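Local structure of mycosin-1 (Mycobacterium smegmatis, 4KB5) at residues G63-V68 against G173-N178; A209-A214 against P253-V258. The protein acts as a subtilisin-like serine protease that cleaves EspB and may regulate ESX-1 (type VII) secretion and virulence. All blocks are in the same frame, centred on the assembly; numbering follows the deposited sequence.

Contact 1 (G63-V68 against G173-N178); sequences GVTVAV and GAQVIN
With CG of Gln175 turned away from its carbonyl carbon (chi1 -68°) and the chain bent at chi2 (143°), the amide of Gln175 swings across to the start of strand 65-70 and takes the place of a backbone acceptor. Its OE1 receives the N-H of Thr65 at 2.9 Å, with the donor nearly in line with the side-chain C=O. A water binds the same OE1, the OG1 of Thr65 and the carbonyl O of Gly63, so two donors grip the amide oxygen. Thr65 O in turn accepts two N-H groups, from Gln175 N at 3.0 Å and, weakly, from Val176 N at 3.3 Å. Beyond this point the pairing becomes regular and parallel: Ala67 N gives its hydrogen to Val176 O at 2.8 Å, and Ala67 O receives that of Asn178 N at 2.8 Å. Val66 and Val176 run alongside each other on one face of the sheet, CG2 of Val66 3.9 Å from CB of Val176. On the other face the methyl of Ala67 meets CB of Ala174 at 3.6 Å and also touches CG1 of Ile177. Gly173 ends the preceding helix in a Schellman motif, and two residues, Ala174 and Gln175, lead from there into strand 176-179. This is the helix-to-strand entry of a parallel alpha/beta sheet. At the far end the side chain of Val68 lies about 4 Å from that of Asp70, a probable charge-relay residue. Helices 102-110 and 311-328 cover the face of Val66 and Asn178, whose ND2 is hydrogen-bonded to Ser319 OG; helix 154-171 packs through Ala169 on Ala67 and Ile177, while strand 127-132 continues the sheet beyond strand 65-70 through backbone bonds to Val64, Val66 and Val68.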
loop_
_atom_site.group_PDB
_atom_site.type_symbol
_atom_site.label_atom_id
_atom_site.label_comp_id
_atom_site.label_asym_id
_atom_site.label_seq_id
_atom_site.Cartn_x
_atom_site.Cartn_y
_atom_site.Cartn_z
ATOM N N GLY A 63 -6.933 -10.148 -16.908
ATOM C CA GLY A 63 -8.298 -9.641 -16.759
ATOM C C GLY A 63 -8.514 -8.746 -15.548
ATOM O O GLY A 63 -9.626 -8.287 -15.311
ATOM N N VAL A 64 -7.457 -8.482 -14.784
ATOM C CA VAL A 64 -7.597 -7.706 -13.558
ATOM C C VAL A 64 -6.913 -6.352 -13.683
ATOM O O VAL A 64 -5.825 -6.256 -14.237
ATOM C CB VAL A 64 -7.035 -8.467 -12.328
ATOM C CG1 VAL A 64 -7.170 -7.620 -11.063
ATOM C CG2 VAL A 64 -7.733 -9.815 -12.162
ATOM N N THR A 65 -7.546 -5.314 -13.149
ATOM C CA THR A 65 -6.985 -3.969 -13.180
ATOM C C THR A 65 -6.580 -3.542 -11.783
ATOM O O THR A 65 -7.381 -3.603 -10.853
ATOM C CB THR A 65 -8.007 -2.968 -13.783
ATOM O OG1 THR A 65 -8.272 -3.338 -15.140
ATOM C CG2 THR A 65 -7.487 -1.535 -13.755
ATOM N N VAL A 66 -5.326 -3.134 -11.639
ATOM C CA VAL A 66 -4.801 -2.673 -10.368
ATOM C C VAL A 66 -4.444 -1.199 -10.449
ATOM O O VAL A 66 -3.677 -0.778 -11.336
ATOM C CB VAL A 66 -3.546 -3.476 -9.942
ATOM C CG1 VAL A 66 -3.058 -3.031 -8.562
ATOM C CG2 VAL A 66 -3.848 -4.972 -9.950
ATOM N N ALA A 67 -5.009 -0.420 -9.526
ATOM C CA ALA A 67 -4.667 0.979 -9.395
ATOM C C ALA A 67 -3.510 1.137 -8.426
ATOM O O ALA A 67 -3.504 0.579 -7.311
ATOM C CB ALA A 67 -5.874 1.785 -8.930
ATOM N N VAL A 68 -2.520 1.905 -8.845
ATOM C CA VAL A 68 -1.350 2.142 -8.022
ATOM C C VAL A 68 -1.417 3.590 -7.580
ATOM O O VAL A 68 -1.229 4.508 -8.392
ATOM C CB VAL A 68 -0.059 1.846 -8.801
ATOM C CG1 VAL A 68 1.164 1.982 -7.904
ATOM C CG2 VAL A 68 -0.123 0.452 -9.409
ATOM N N GLY A 173 -12.662 1.759 -12.428
ATOM C CA GLY A 173 -12.883 0.317 -12.598
ATOM C C GLY A 173 -11.776 -0.564 -12.037
ATOM O O GLY A 173 -11.660 -1.729 -12.397
ATOM N N ALA A 174 -10.958 -0.014 -11.156
ATOM C CA ALA A 174 -9.929 -0.788 -10.481
ATOM C C ALA A 174 -10.554 -1.856 -9.571
ATOM O O ALA A 174 -11.480 -1.565 -8.812
ATOM C CB ALA A 174 -9.036 0.138 -9.675
ATOM N N GLN A 175 -10.046 -3.084 -9.660
ATOM C CA GLN A 175 -10.485 -4.171 -8.781
ATOM C C GLN A 175 -9.581 -4.356 -7.561
ATOM O O GLN A 175 -9.978 -4.968 -6.560
ATOM C CB GLN A 175 -10.570 -5.454 -9.583
ATOM C CG GLN A 175 -11.687 -5.417 -10.605
ATOM C CD GLN A 175 -11.311 -6.110 -11.885
ATOM O OE1 GLN A 175 -10.278 -5.816 -12.482
ATOM N NE2 GLN A 175 -12.150 -7.041 -12.319
ATOM N N VAL A 176 -8.357 -3.844 -7.670
ATOM C CA VAL A 176 -7.374 -3.843 -6.591
ATOM C C VAL A 176 -6.769 -2.451 -6.585
ATOM O O VAL A 176 -6.467 -1.882 -7.644
ATOM C CB VAL A 176 -6.246 -4.884 -6.825
ATOM C CG1 VAL A 176 -5.248 -4.880 -5.665
ATOM C CG2 VAL A 176 -6.826 -6.283 -7.034
ATOM N N ILE A 177 -6.603 -1.892 -5.400
ATOM C CA ILE A 177 -6.054 -0.554 -5.269
ATOM C C ILE A 177 -4.959 -0.609 -4.216
ATOM O O ILE A 177 -5.230 -0.949 -3.061
ATOM C CB ILE A 177 -7.148 0.445 -4.824
ATOM C CG1 ILE A 177 -8.296 0.496 -5.848
ATOM C CG2 ILE A 177 -6.559 1.815 -4.538
ATOM C CD1 ILE A 177 -9.534 1.218 -5.347
ATOM N N ASN A 178 -3.732 -0.302 -4.627
ATOM C CA ASN A 178 -2.577 -0.272 -3.722
ATOM C C ASN A 178 -2.344 1.152 -3.275
ATOM O O ASN A 178 -2.223 2.052 -4.114
ATOM C CB ASN A 178 -1.315 -0.833 -4.437
ATOM C CG ASN A 178 -0.172 -1.147 -3.470
ATOM O OD1 ASN A 178 0.742 -0.342 -3.274
ATOM N ND2 ASN A 178 -0.228 -2.316 -2.856
HETATM O O HOH W 1 -10.084 -5.296 -15.361
#

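Contact 2 (A209-A214 against P253-V258); sequences AVIVVA and PLVLTV
Val213 and Leu256 join two neighbouring parallel strands in the central sheet of the subtilisin fold. Val213 N donates to Leu256 O at 2.8 Å, the donor tilted 26° from the carbonyl plane. Leu256 N reaches Ile211 O at 2.9 Å, and Val258 N reaches Val213 O at 2.8 Å, nearly in line with the C=O. Three bonds thus alternate in direction between the strands, and the segments 210-214 and 256-258 run at 28° to each other. On one face CG1 of Val212 meets CG2 of Val258 at 3.6 Å. On the other, CG2 of Ile211 presses on CG1 of Val255 at 3.7 Å, while Val213 packs across Val255 at about a right angle through its CG1. With CG1 of Val213 beside the backbone N (chi1 -40°), CG2 falls between N and the carbonyl carbon and is turned onto Thr257, 3.3 Å from its OG1. That hydroxyl is itself held by a hydrogen bond with Ala249 O. Further out, helix 311-328 covers Val212, Leu256 and Val258, and helix 194-206 covers Ile211 and Val255. Ala214, at the end of its strand, touches Thr311 and lies close to Ser312, the probable charge-relay serine. At the opposite end, where the segments splay apart, a water accepts the N-H of Ile211 at 2.8 Å and donates to Leu254 O at 2.9 Å.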
loop_
_atom_site.group_PDB
_atom_site.type_symbol
_atom_site.label_atom_id
_atom_site.label_comp_id
_atom_site.label_asym_id
_atom_site.label_seq_id
_atom_site.Cartn_x
_atom_site.Cartn_y
_atom_site.Cartn_z
ATOM N N ALA A 209 -13.929 -3.131 -4.716
ATOM C CA ALA A 209 -12.463 -3.140 -4.882
ATOM C C ALA A 209 -11.753 -3.584 -3.610
ATOM O O ALA A 209 -12.125 -3.147 -2.527
ATOM C CB ALA A 209 -11.962 -1.757 -5.284
ATOM N N VAL A 210 -10.739 -4.444 -3.755
ATOM C CA VAL A 210 -9.800 -4.758 -2.668
ATOM C C VAL A 210 -8.822 -3.598 -2.497
ATOM O O VAL A 210 -8.215 -3.159 -3.472
ATOM C CB VAL A 210 -8.961 -6.017 -2.992
ATOM C CG1 VAL A 210 -7.971 -6.314 -1.869
ATOM C CG2 VAL A 210 -9.848 -7.211 -3.276
ATOM N N ILE A 211 -8.648 -3.110 -1.274
ATOM C CA ILE A 211 -7.690 -2.031 -1.015
ATOM C C ILE A 211 -6.599 -2.532 -0.080
ATOM O O ILE A 211 -6.896 -3.047 1.008
ATOM C CB ILE A 211 -8.362 -0.771 -0.403
ATOM C CG1 ILE A 211 -9.461 -0.243 -1.337
ATOM C CG2 ILE A 211 -7.313 0.305 -0.075
ATOM C CD1 ILE A 211 -10.146 1.026 -0.862
ATOM N N VAL A 212 -5.346 -2.379 -0.522
ATOM C CA VAL A 212 -4.163 -2.815 0.213
ATOM C C VAL A 212 -3.348 -1.572 0.511
ATOM O O VAL A 212 -3.055 -0.778 -0.401
ATOM C CB VAL A 212 -3.324 -3.820 -0.634
ATOM C CG1 VAL A 212 -2.084 -4.300 0.118
ATOM C CG2 VAL A 212 -4.167 -5.008 -1.084
ATOM N N VAL A 213 -2.973 -1.383 1.771
ATOM C CA VAL A 213 -2.268 -0.169 2.172
ATOM C C VAL A 213 -0.957 -0.487 2.889
ATOM O O VAL A 213 -0.836 -1.514 3.546
ATOM C CB VAL A 213 -3.187 0.792 2.995
ATOM C CG1 VAL A 213 -4.597 0.807 2.392
ATOM C CG2 VAL A 213 -3.289 0.383 4.459
ATOM N N ALA A 214 0.022 0.402 2.747
ATOM C CA ALA A 214 1.280 0.326 3.484
ATOM C C ALA A 214 1.059 0.544 4.980
ATOM O O ALA A 214 0.289 1.420 5.367
ATOM C CB ALA A 214 2.257 1.367 2.954
ATOM N N PRO A 253 -10.340 -3.880 9.213
ATOM C CA PRO A 253 -10.098 -4.801 8.107
ATOM C C PRO A 253 -10.839 -4.470 6.812
ATOM O O PRO A 253 -10.907 -5.313 5.909
ATOM C CB PRO A 253 -10.620 -6.139 8.668
ATOM C CG PRO A 253 -11.718 -5.751 9.625
ATOM C CD PRO A 253 -11.535 -4.288 9.982
ATOM N N LEU A 254 -11.409 -3.274 6.724
ATOM C CA LEU A 254 -11.969 -2.807 5.457
ATOM C C LEU A 254 -10.859 -2.720 4.399
ATOM O O LEU A 254 -11.052 -3.108 3.256
ATOM C CB LEU A 254 -12.644 -1.458 5.657
ATOM C CG LEU A 254 -13.794 -1.085 4.724
ATOM C CD1 LEU A 254 -14.736 -2.252 4.410
ATOM C CD2 LEU A 254 -14.560 0.057 5.367
ATOM N N VAL A 255 -9.696 -2.218 4.809
ATOM C CA VAL A 255 -8.469 -2.326 4.013
ATOM C C VAL A 255 -7.582 -3.435 4.594
ATOM O O VAL A 255 -7.803 -3.855 5.735
ATOM C CB VAL A 255 -7.691 -0.991 3.982
ATOM C CG1 VAL A 255 -8.549 0.112 3.356
ATOM C CG2 VAL A 255 -7.208 -0.605 5.369
ATOM N N LEU A 256 -6.624 -3.924 3.796
ATOM C CA LEU A 256 -5.568 -4.829 4.293
ATOM C C LEU A 256 -4.264 -4.063 4.446
ATOM O O LEU A 256 -3.695 -3.562 3.451
ATOM C CB LEU A 256 -5.379 -6.040 3.368
ATOM C CG LEU A 256 -4.274 -7.044 3.778
ATOM C CD1 LEU A 256 -4.467 -7.596 5.197
ATOM C CD2 LEU A 256 -4.235 -8.173 2.746
ATOM N N THR A 257 -3.808 -3.935 5.687
ATOM C CA THR A 257 -2.635 -3.127 6.006
ATOM C C THR A 257 -1.399 -4.020 6.111
ATOM O O THR A 257 -1.386 -5.001 6.892
ATOM C CB THR A 257 -2.864 -2.344 7.311
ATOM O OG1 THR A 257 -4.000 -1.503 7.134
ATOM C CG2 THR A 257 -1.657 -1.476 7.692
ATOM N N VAL A 258 -0.366 -3.681 5.323
ATOM C CA VAL A 258 0.785 -4.568 5.129
ATOM C C VAL A 258 2.089 -4.013 5.686
ATOM O O VAL A 258 2.537 -2.922 5.313
ATOM C CB VAL A 258 0.940 -4.954 3.647
ATOM C CG1 VAL A 258 2.047 -5.992 3.467
ATOM C CG2 VAL A 258 -0.389 -5.465 3.092
HETATM O O HOH W 2 -10.682 -3.942 0.517
#

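In the fold
Contacts 1 and 2 belong to one parallel seven-stranded sheet, their centres about 12 Å apart. Across it, strands 65-70, 176-179, 210-214 and 256-261 follow one another, so the inner strand of each contact is neighbour to the other's: Ile177 probably hydrogen-bonds through N to Val210 O and through O to Val212 N. Both segments of contact 1 precede those of contact 2 in the sequence. Helix 311-328 packs against both, and it begins just before Ser312. Contact 1 leads towards Asp70 and contact 2 ends near Ser312, both inferred members of the charge relay system, so the strands of both contacts run up to residues of the probable catalytic triad.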